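Local coordinates for protein branched-chain-amino-acid aminotransferase (Pseudomonas sp. UW4, PDB 6JIF) that probably catalyses the pyridoxal-phosphate-dependent, reversible transfer of amino groups between branched-chain amino acids and 2-oxo acids, at residues C77-K82 and A100-R105; E122-V127 and L144-F149; R269-E274 and A353-K358. One frame throughout, in Å; residues are numbered along the deposited sequence.

Contact 1 of 3, residues C77-K82 and A100-R105; sequences CFEGMK and ALRMQR. With PLP (pyridoxal-5'-phosphate), chain D.
E79 and R102 form the tightly joined part of this buried contact between strand 76-85 and helix 96-109. The arginine approaches the carboxylate side-on, NE reaching E79 OE2 at 2.8 Å in an almost straight bond (176°) and NH2 reaching E79 OE1 at 2.7 Å. Both oxygens use their syn lone pairs, and the two flat groups lie nearly coplanar, 20° apart. With R102 CG anti to its own N (chi1 -172°) and a bend at chi3, the guanidinium turns its other edge to the cofactor, where NH1 donates to PLP O2P at 2.7 Å. N99 also binds E79 OE1 and P265 O takes a bond from R102 NH1, so this second-shell glutamate probably fixes the arginine's rotation while balancing its charge. Beside the carboxylate, on E79's aliphatic part, flexible, apolar M103 suits the close fit: its CB lies 3.7 Å from E79 CG, and its CG meets C77 SG. The G80 side is looser, bridged by a water that donates to G80 O and PLP O3P and accepts only weakly from R102 NH2. A leucine in place of R102 would probably leave the E79 carboxylate without its cationic mate and PLP O2P without its NH1 donor. Arginine, offering donors along two edges, suits what this is: the phosphate-binding side of the PLP pocket in a class IV aminotransferase.

Contact 2 of 3, residues E122-V127 and L144-F149; sequences EACKAV and LYLRPF
L146 and P148 of strand 143-153 pack against C124 and V127 of helix 117-130, a helix laid on one face of an antiparallel sheet in the alpha/beta small domain of the fold-type IV aminotransferases. The two short segments run 137° apart in direction, with axes 9.9 Å from each other, and no hydrogen bond crosses between them.

Along the strand, L144 faces the helix side but packs on F134 and I135. Y145 points to the other face of the sheet, where it packs on I157 of the second subunit. L146 carries most of the contact: with CG anti to its carbonyl carbon (chi1 -89°), its CD2 methyl settles against C124, 3.6 Å from CB and 3.5 Å from the backbone O, while V127 CG1 stands more loosely beside L146 CG. A branched apolar residue suits this position, since its methyl fits where a small cysteine lets the helix backbone come near. R147 lies on the same side of the sheet as Y145; its NH2 donates to Y145 OH at 2.9 Å, the hydroxyl lying in the guanidinium plane, and its NH1 is hydrogen-bonded to Y73 OH of the second subunit. P148, compact and apolar, offers its ring to the helix, CG coming within 4.3 Å of C124 SG, and M81 packs against both residues. F149 ends the segment on the subunit side, near H72 of the second subunit, with R147 O at its ring edge and in the ring plane.

Contact 3 of 3, residues R269-E274 and A353-K358; sequences RLSLIE and AGWIVK
W355 reaches from the chain's C-terminal segment to S271 and E274 of helix 267-278, and its six-membered ring does all the closest touching. The contact is chiefly van der Waals. CH2 of W355 lies 3.5 Å from the backbone S271 O and 3.9 Å from S271 CB, while S271 OG sits over one face of the indole. At the ring's edge and in its plane is E274 CB, 3.7 Å from W355 CZ2. Serine suits its place: it is short enough for OG to sit over the indole, and its hydroxyl has polar partners outside the two segments.

The polar groups make no hydrogen bond across the segments. E274 is extended beyond CG (chi2 166°), which brings OE1 across the indole at a slant, to 3.5 Å from W355 CZ2, with the carboxylate and ring planes 34° apart. Its mate is R95, in a salt bridge. S271 OG is hydrogen-bonded to I267 O of the preceding turn and to the same arginine, which also makes a cation-pi contact with W355. R95 thus ties together all three touching residues, and a wide aromatic ring suits a site where it must both cover a helix and meet a cation.

Around this joint, strand 356-358 pairs with strand 91-94 at one margin of the seven-stranded antiparallel sheet, whereas helix 267-278 packs on strand 255-258 of the mixed sheet and binds PLP through I267 N and T268 at its first turn.

Overall arrangement
Contacts 1 and 2 share one antiparallel sheet: strands 76-85 and 143-153 are neighbours, and backbone pairs such as M81 O with L146 N (2.8 Å) join them, their centres 11 Å apart. Contact 3 reaches the margin of the same sheet. It meets contact 2 where the K125 chain packs on V357 and K358, K125 CE lying 3.5 Å from K358 O, although the centres are 17 Å apart; contact 1 it does not touch. Towards PLP the three differ: contact 1 grips the phosphate directly, S271 of contact 3 has its side chain about 7 Å from the cofactor, and P148 of contact 2 about 11 Å.

Contact 1 of 3, residues C77-K82 and A100-R105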
# COMPACT_ATOMS: atom_id res chain seq x y z
N CYS B 77 7.64 5.12 0.03
CA CYS B 77 7.25 6.16 -0.92
C CYS B 77 8.36 6.33 -1.95
O CYS B 77 9.52 5.96 -1.70
CB CYS B 77 6.93 7.50 -0.25
SG CYS B 77 8.36 8.41 0.41
N PHE B 78 7.99 6.88 -3.11
CA PHE B 78 9.04 7.10 -4.10
C PHE B 78 8.79 8.35 -4.95
O PHE B 78 7.73 8.96 -4.91
CB PHE B 78 9.22 5.84 -4.99
CG PHE B 78 8.12 5.62 -6.01
CD1 PHE B 78 8.13 6.22 -7.27
CD2 PHE B 78 7.05 4.80 -5.70
CE1 PHE B 78 7.13 5.95 -8.20
CE2 PHE B 78 6.04 4.53 -6.65
CZ PHE B 78 6.06 5.12 -7.84
N GLU B 79 9.82 8.72 -5.70
CA GLU B 79 9.76 9.85 -6.62
C GLU B 79 10.29 9.40 -7.99
O GLU B 79 10.87 8.32 -8.16
CB GLU B 79 10.58 11.05 -6.12
CG GLU B 79 9.79 11.96 -5.10
CD GLU B 79 8.52 12.52 -5.72
OE1 GLU B 79 8.52 12.73 -6.98
OE2 GLU B 79 7.51 12.66 -5.00
N GLY B 80 10.13 10.28 -8.97
CA GLY B 80 10.64 10.00 -10.32
C GLY B 80 10.98 11.30 -11.00
O GLY B 80 10.15 12.22 -11.03
N MET B 81 12.20 11.43 -11.54
CA MET B 81 12.58 12.65 -12.25
C MET B 81 13.59 12.29 -13.35
O MET B 81 14.18 11.21 -13.34
CB MET B 81 13.20 13.69 -11.31
CG MET B 81 14.59 13.23 -10.88
SD MET B 81 15.19 14.09 -9.47
CE MET B 81 13.99 13.39 -8.35
N LYS B 82 13.79 13.20 -14.30
CA LYS B 82 14.73 12.92 -15.38
C LYS B 82 15.85 13.96 -15.51
O LYS B 82 15.66 15.16 -15.22
CB LYS B 82 14.02 12.82 -16.74
CG LYS B 82 13.29 11.50 -16.95
CD LYS B 82 12.50 11.51 -18.26
CE LYS B 82 11.47 10.38 -18.28
NZ LYS B 82 10.70 10.45 -19.57
N ALA B 100 11.40 16.86 -4.32
CA ALA B 100 11.73 16.95 -2.90
C ALA B 100 10.51 17.35 -2.08
O ALA B 100 10.23 16.74 -1.05
CB ALA B 100 12.86 17.93 -2.63
N LEU B 101 9.77 18.36 -2.54
CA LEU B 101 8.59 18.82 -1.79
C LEU B 101 7.55 17.71 -1.69
O LEU B 101 6.98 17.43 -0.62
CB LEU B 101 7.99 20.07 -2.46
CG LEU B 101 8.85 21.34 -2.32
CD1 LEU B 101 8.54 22.46 -3.37
CD2 LEU B 101 8.77 21.93 -0.89
N ARG B 102 7.29 17.04 -2.82
CA ARG B 102 6.28 16.01 -2.78
C ARG B 102 6.71 14.85 -1.90
O ARG B 102 5.88 14.26 -1.21
CB ARG B 102 5.94 15.50 -4.19
CG ARG B 102 4.73 14.53 -4.14
CD ARG B 102 4.21 14.30 -5.61
NE ARG B 102 5.27 13.65 -6.41
CZ ARG B 102 5.26 13.55 -7.74
NH1 ARG B 102 4.26 14.08 -8.40
NH2 ARG B 102 6.25 12.91 -8.39
N MET B 103 7.98 14.49 -1.93
CA MET B 103 8.38 13.38 -1.10
C MET B 103 8.30 13.76 0.37
O MET B 103 8.03 12.91 1.21
CB MET B 103 9.77 12.89 -1.47
CG MET B 103 9.96 11.40 -1.14
SD MET B 103 11.57 10.70 -1.58
CE MET B 103 12.50 11.52 -0.27
N GLN B 104 8.58 15.03 0.71
CA GLN B 104 8.37 15.45 2.09
C GLN B 104 6.92 15.22 2.51
O GLN B 104 6.65 14.73 3.61
CB GLN B 104 8.79 16.91 2.26
CG GLN B 104 10.30 17.13 2.06
CD GLN B 104 10.72 18.51 1.62
OE1 GLN B 104 9.91 19.46 1.54
NE2 GLN B 104 12.02 18.65 1.35
N ARG B 105 5.97 15.50 1.60
CA ARG B 105 4.59 15.29 1.99
C ARG B 105 4.27 13.78 2.06
O ARG B 105 3.51 13.37 2.95
CB ARG B 105 3.67 16.04 1.02
CG ARG B 105 4.12 17.51 0.82
CD ARG B 105 3.03 18.34 0.15
NE ARG B 105 2.59 17.73 -1.11
CZ ARG B 105 3.10 18.06 -2.30
NH1 ARG B 105 4.04 19.00 -2.39
NH2 ARG B 105 2.69 17.45 -3.40
N1 PLP D . -0.84 10.17 -11.30
C2 PLP D . -0.45 9.17 -10.46
C2A PLP D . -1.54 8.33 -9.87
C3 PLP D . 0.89 8.99 -10.13
O3 PLP D . 1.25 8.01 -9.24
C4 PLP D . 1.88 9.83 -10.72
C4A PLP D . 3.32 9.81 -10.25
C5 PLP D . 1.42 10.83 -11.60
C6 PLP D . 0.09 10.98 -11.85
C5A PLP D . 2.32 11.75 -12.37
O4P PLP D . 3.17 12.44 -11.53
P PLP D . 4.47 13.12 -12.15
O1P PLP D . 4.07 14.04 -13.28
O2P PLP D . 5.00 13.92 -10.96
O3P PLP D . 5.45 12.07 -12.68
O HOH W 1 7.53 11.28 -10.83

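Contact 2 of 3, residues E122-V127 and L144-F149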
# COMPACT_ATOMS: atom_id res chain seq x y z
N GLU B 122 21.02 17.57 -3.83
CA GLU B 122 22.44 17.21 -3.90
C GLU B 122 22.63 15.71 -4.10
O GLU B 122 23.52 15.29 -4.84
CB GLU B 122 23.18 17.66 -2.62
CG GLU B 122 23.41 19.16 -2.56
CD GLU B 122 24.04 19.76 -3.82
OE1 GLU B 122 24.97 19.18 -4.43
OE2 GLU B 122 23.60 20.87 -4.20
N ALA B 123 21.81 14.89 -3.45
CA ALA B 123 21.92 13.45 -3.67
C ALA B 123 21.59 13.10 -5.11
O ALA B 123 22.25 12.25 -5.73
CB ALA B 123 20.98 12.68 -2.74
N CYS B 124 20.55 13.73 -5.65
CA CYS B 124 20.18 13.45 -7.04
C CYS B 124 21.30 13.84 -7.98
O CYS B 124 21.64 13.07 -8.90
CB CYS B 124 18.92 14.20 -7.43
SG CYS B 124 17.38 13.64 -6.65
N LYS B 125 21.89 15.02 -7.76
CA LYS B 125 23.00 15.49 -8.60
C LYS B 125 24.20 14.56 -8.51
O LYS B 125 24.82 14.24 -9.52
CB LYS B 125 23.41 16.92 -8.22
CG LYS B 125 22.36 17.97 -8.55
CD LYS B 125 22.79 19.33 -8.11
CE LYS B 125 23.80 19.93 -9.08
NZ LYS B 125 24.24 21.17 -8.43
N ALA B 126 24.50 14.05 -7.32
CA ALA B 126 25.62 13.13 -7.18
C ALA B 126 25.36 11.83 -7.94
O ALA B 126 26.27 11.29 -8.57
CB ALA B 126 25.88 12.83 -5.69
N VAL B 127 24.12 11.34 -7.92
CA VAL B 127 23.80 10.14 -8.71
C VAL B 127 23.95 10.39 -10.21
O VAL B 127 24.53 9.56 -10.96
CB VAL B 127 22.39 9.65 -8.35
CG1 VAL B 127 21.92 8.55 -9.33
CG2 VAL B 127 22.38 9.11 -6.94
N LEU B 144 18.06 10.21 -18.50
CA LEU B 144 18.44 9.41 -17.35
C LEU B 144 17.37 9.55 -16.26
O LEU B 144 17.14 10.65 -15.72
CB LEU B 144 19.82 9.84 -16.83
CG LEU B 144 20.32 8.98 -15.67
CD1 LEU B 144 20.73 7.59 -16.22
CD2 LEU B 144 21.52 9.66 -15.02
N TYR B 145 16.68 8.46 -15.95
CA TYR B 145 15.62 8.51 -14.97
C TYR B 145 16.20 8.21 -13.60
O TYR B 145 17.01 7.30 -13.47
CB TYR B 145 14.55 7.48 -15.32
CG TYR B 145 13.35 7.42 -14.40
CD1 TYR B 145 12.30 8.30 -14.55
CD2 TYR B 145 13.26 6.44 -13.43
CE1 TYR B 145 11.17 8.21 -13.71
CE2 TYR B 145 12.18 6.35 -12.59
CZ TYR B 145 11.14 7.22 -12.74
OH TYR B 145 10.02 7.09 -11.91
N LEU B 146 15.81 9.01 -12.62
CA LEU B 146 16.18 8.82 -11.23
C LEU B 146 14.95 8.40 -10.44
O LEU B 146 13.91 9.06 -10.55
CB LEU B 146 16.72 10.11 -10.63
CG LEU B 146 18.22 10.34 -10.76
CD1 LEU B 146 18.54 10.38 -12.22
CD2 LEU B 146 18.57 11.71 -10.05
N ARG B 147 15.12 7.36 -9.59
CA ARG B 147 14.14 6.80 -8.68
C ARG B 147 14.62 6.95 -7.23
O ARG B 147 15.30 6.05 -6.69
CB ARG B 147 13.87 5.33 -9.04
CG ARG B 147 12.97 4.56 -8.05
CD ARG B 147 11.63 5.24 -7.83
NE ARG B 147 10.87 5.31 -9.09
CZ ARG B 147 9.97 4.41 -9.52
NH1 ARG B 147 9.69 3.32 -8.83
NH2 ARG B 147 9.33 4.60 -10.68
N PRO B 148 14.33 8.08 -6.58
CA PRO B 148 14.51 8.15 -5.11
C PRO B 148 13.36 7.45 -4.42
O PRO B 148 12.24 7.41 -4.93
CB PRO B 148 14.47 9.65 -4.78
CG PRO B 148 14.57 10.38 -6.16
CD PRO B 148 14.00 9.39 -7.17
N PHE B 149 13.65 6.93 -3.22
CA PHE B 149 12.61 6.29 -2.42
C PHE B 149 13.07 6.24 -0.97
O PHE B 149 14.26 6.23 -0.67
CB PHE B 149 12.26 4.88 -2.94
CG PHE B 149 13.43 3.89 -3.00
CD1 PHE B 149 14.41 3.98 -3.99
CD2 PHE B 149 13.49 2.83 -2.10
CE1 PHE B 149 15.43 3.04 -4.04
CE2 PHE B 149 14.54 1.88 -2.13
CZ PHE B 149 15.50 1.99 -3.12

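Contact 3 of 3, residues R269-E274 and A353-K358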
# COMPACT_ATOMS: atom_id res chain seq x y z
N ARG B 269 2.01 17.62 -14.64
CA ARG B 269 0.79 18.41 -14.70
C ARG B 269 1.04 19.86 -14.28
O ARG B 269 0.55 20.80 -14.92
CB ARG B 269 -0.28 17.78 -13.79
CG ARG B 269 -1.54 18.62 -13.71
CD ARG B 269 -2.49 18.02 -12.64
NE ARG B 269 -2.16 18.52 -11.31
CZ ARG B 269 -2.75 18.12 -10.18
NH1 ARG B 269 -3.71 17.20 -10.19
NH2 ARG B 269 -2.38 18.65 -9.02
N LEU B 270 1.75 20.06 -13.17
CA LEU B 270 2.08 21.40 -12.73
C LEU B 270 2.87 22.16 -13.79
O LEU B 270 2.63 23.36 -14.01
CB LEU B 270 2.88 21.31 -11.43
CG LEU B 270 3.32 22.66 -10.86
CD1 LEU B 270 2.07 23.33 -10.31
CD2 LEU B 270 4.35 22.48 -9.71
N SER B 271 3.81 21.48 -14.43
CA SER B 271 4.62 22.10 -15.46
C SER B 271 3.78 22.50 -16.65
O SER B 271 3.97 23.58 -17.23
CB SER B 271 5.75 21.13 -15.86
OG SER B 271 6.64 20.93 -14.74
N LEU B 272 2.88 21.61 -17.10
CA LEU B 272 2.00 21.94 -18.22
C LEU B 272 1.07 23.09 -17.84
O LEU B 272 0.79 23.97 -18.67
CB LEU B 272 1.19 20.69 -18.63
CG LEU B 272 2.02 19.57 -19.26
CD1 LEU B 272 1.19 18.32 -19.56
CD2 LEU B 272 2.65 20.10 -20.57
N ILE B 273 0.56 23.12 -16.60
CA ILE B 273 -0.30 24.23 -16.19
C ILE B 273 0.46 25.54 -16.29
O ILE B 273 -0.05 26.54 -16.82
CB ILE B 273 -0.89 23.99 -14.78
CG1 ILE B 273 -1.97 22.90 -14.85
CG2 ILE B 273 -1.47 25.29 -14.18
CD1 ILE B 273 -2.41 22.35 -13.49
N GLU B 274 1.71 25.55 -15.79
CA GLU B 274 2.51 26.77 -15.80
C GLU B 274 2.89 27.18 -17.22
O GLU B 274 2.86 28.36 -17.56
CB GLU B 274 3.73 26.59 -14.89
CG GLU B 274 3.24 26.69 -13.40
CD GLU B 274 4.18 26.24 -12.25
OE1 GLU B 274 5.04 25.35 -12.40
OE2 GLU B 274 3.96 26.77 -11.12
N ALA B 353 11.90 30.27 -14.61
CA ALA B 353 12.84 30.48 -13.52
C ALA B 353 12.83 29.33 -12.54
O ALA B 353 11.76 28.85 -12.13
CB ALA B 353 12.49 31.77 -12.79
N GLY B 354 14.02 28.84 -12.22
CA GLY B 354 14.18 27.85 -11.17
C GLY B 354 13.87 26.42 -11.55
O GLY B 354 14.11 25.53 -10.73
N TRP B 355 13.41 26.14 -12.76
CA TRP B 355 13.01 24.79 -13.13
C TRP B 355 14.21 23.86 -13.36
O TRP B 355 14.11 22.65 -13.14
CB TRP B 355 12.19 24.84 -14.41
CG TRP B 355 10.79 25.28 -14.22
CD1 TRP B 355 10.28 26.06 -13.21
CD2 TRP B 355 9.67 24.92 -15.05
NE1 TRP B 355 8.94 26.22 -13.38
CE2 TRP B 355 8.55 25.56 -14.53
CE3 TRP B 355 9.54 24.18 -16.22
CZ2 TRP B 355 7.27 25.42 -15.11
CZ3 TRP B 355 8.29 24.08 -16.82
CH2 TRP B 355 7.18 24.69 -16.24
N ILE B 356 15.31 24.37 -13.91
CA ILE B 356 16.40 23.50 -14.38
C ILE B 356 17.55 23.55 -13.40
O ILE B 356 17.99 24.64 -13.03
CB ILE B 356 16.89 23.94 -15.77
CG1 ILE B 356 15.77 23.88 -16.81
CG2 ILE B 356 18.12 23.15 -16.18
CD1 ILE B 356 15.13 22.49 -16.96
N VAL B 357 18.04 22.39 -12.99
CA VAL B 357 19.28 22.32 -12.24
C VAL B 357 20.34 21.75 -13.16
O VAL B 357 20.19 20.64 -13.67
CB VAL B 357 19.12 21.47 -10.96
CG1 VAL B 357 20.48 21.32 -10.26
CG2 VAL B 357 18.08 22.16 -10.00
N LYS B 358 21.42 22.51 -13.38
CA LYS B 358 22.49 22.03 -14.24
C LYS B 358 23.33 21.07 -13.41
O LYS B 358 23.73 21.41 -12.30
CB LYS B 358 23.36 23.19 -14.75
CG LYS B 358 22.62 24.11 -15.77
CD LYS B 358 22.57 23.47 -17.14
CE LYS B 358 21.82 24.36 -18.12
NZ LYS B 358 21.68 23.73 -19.43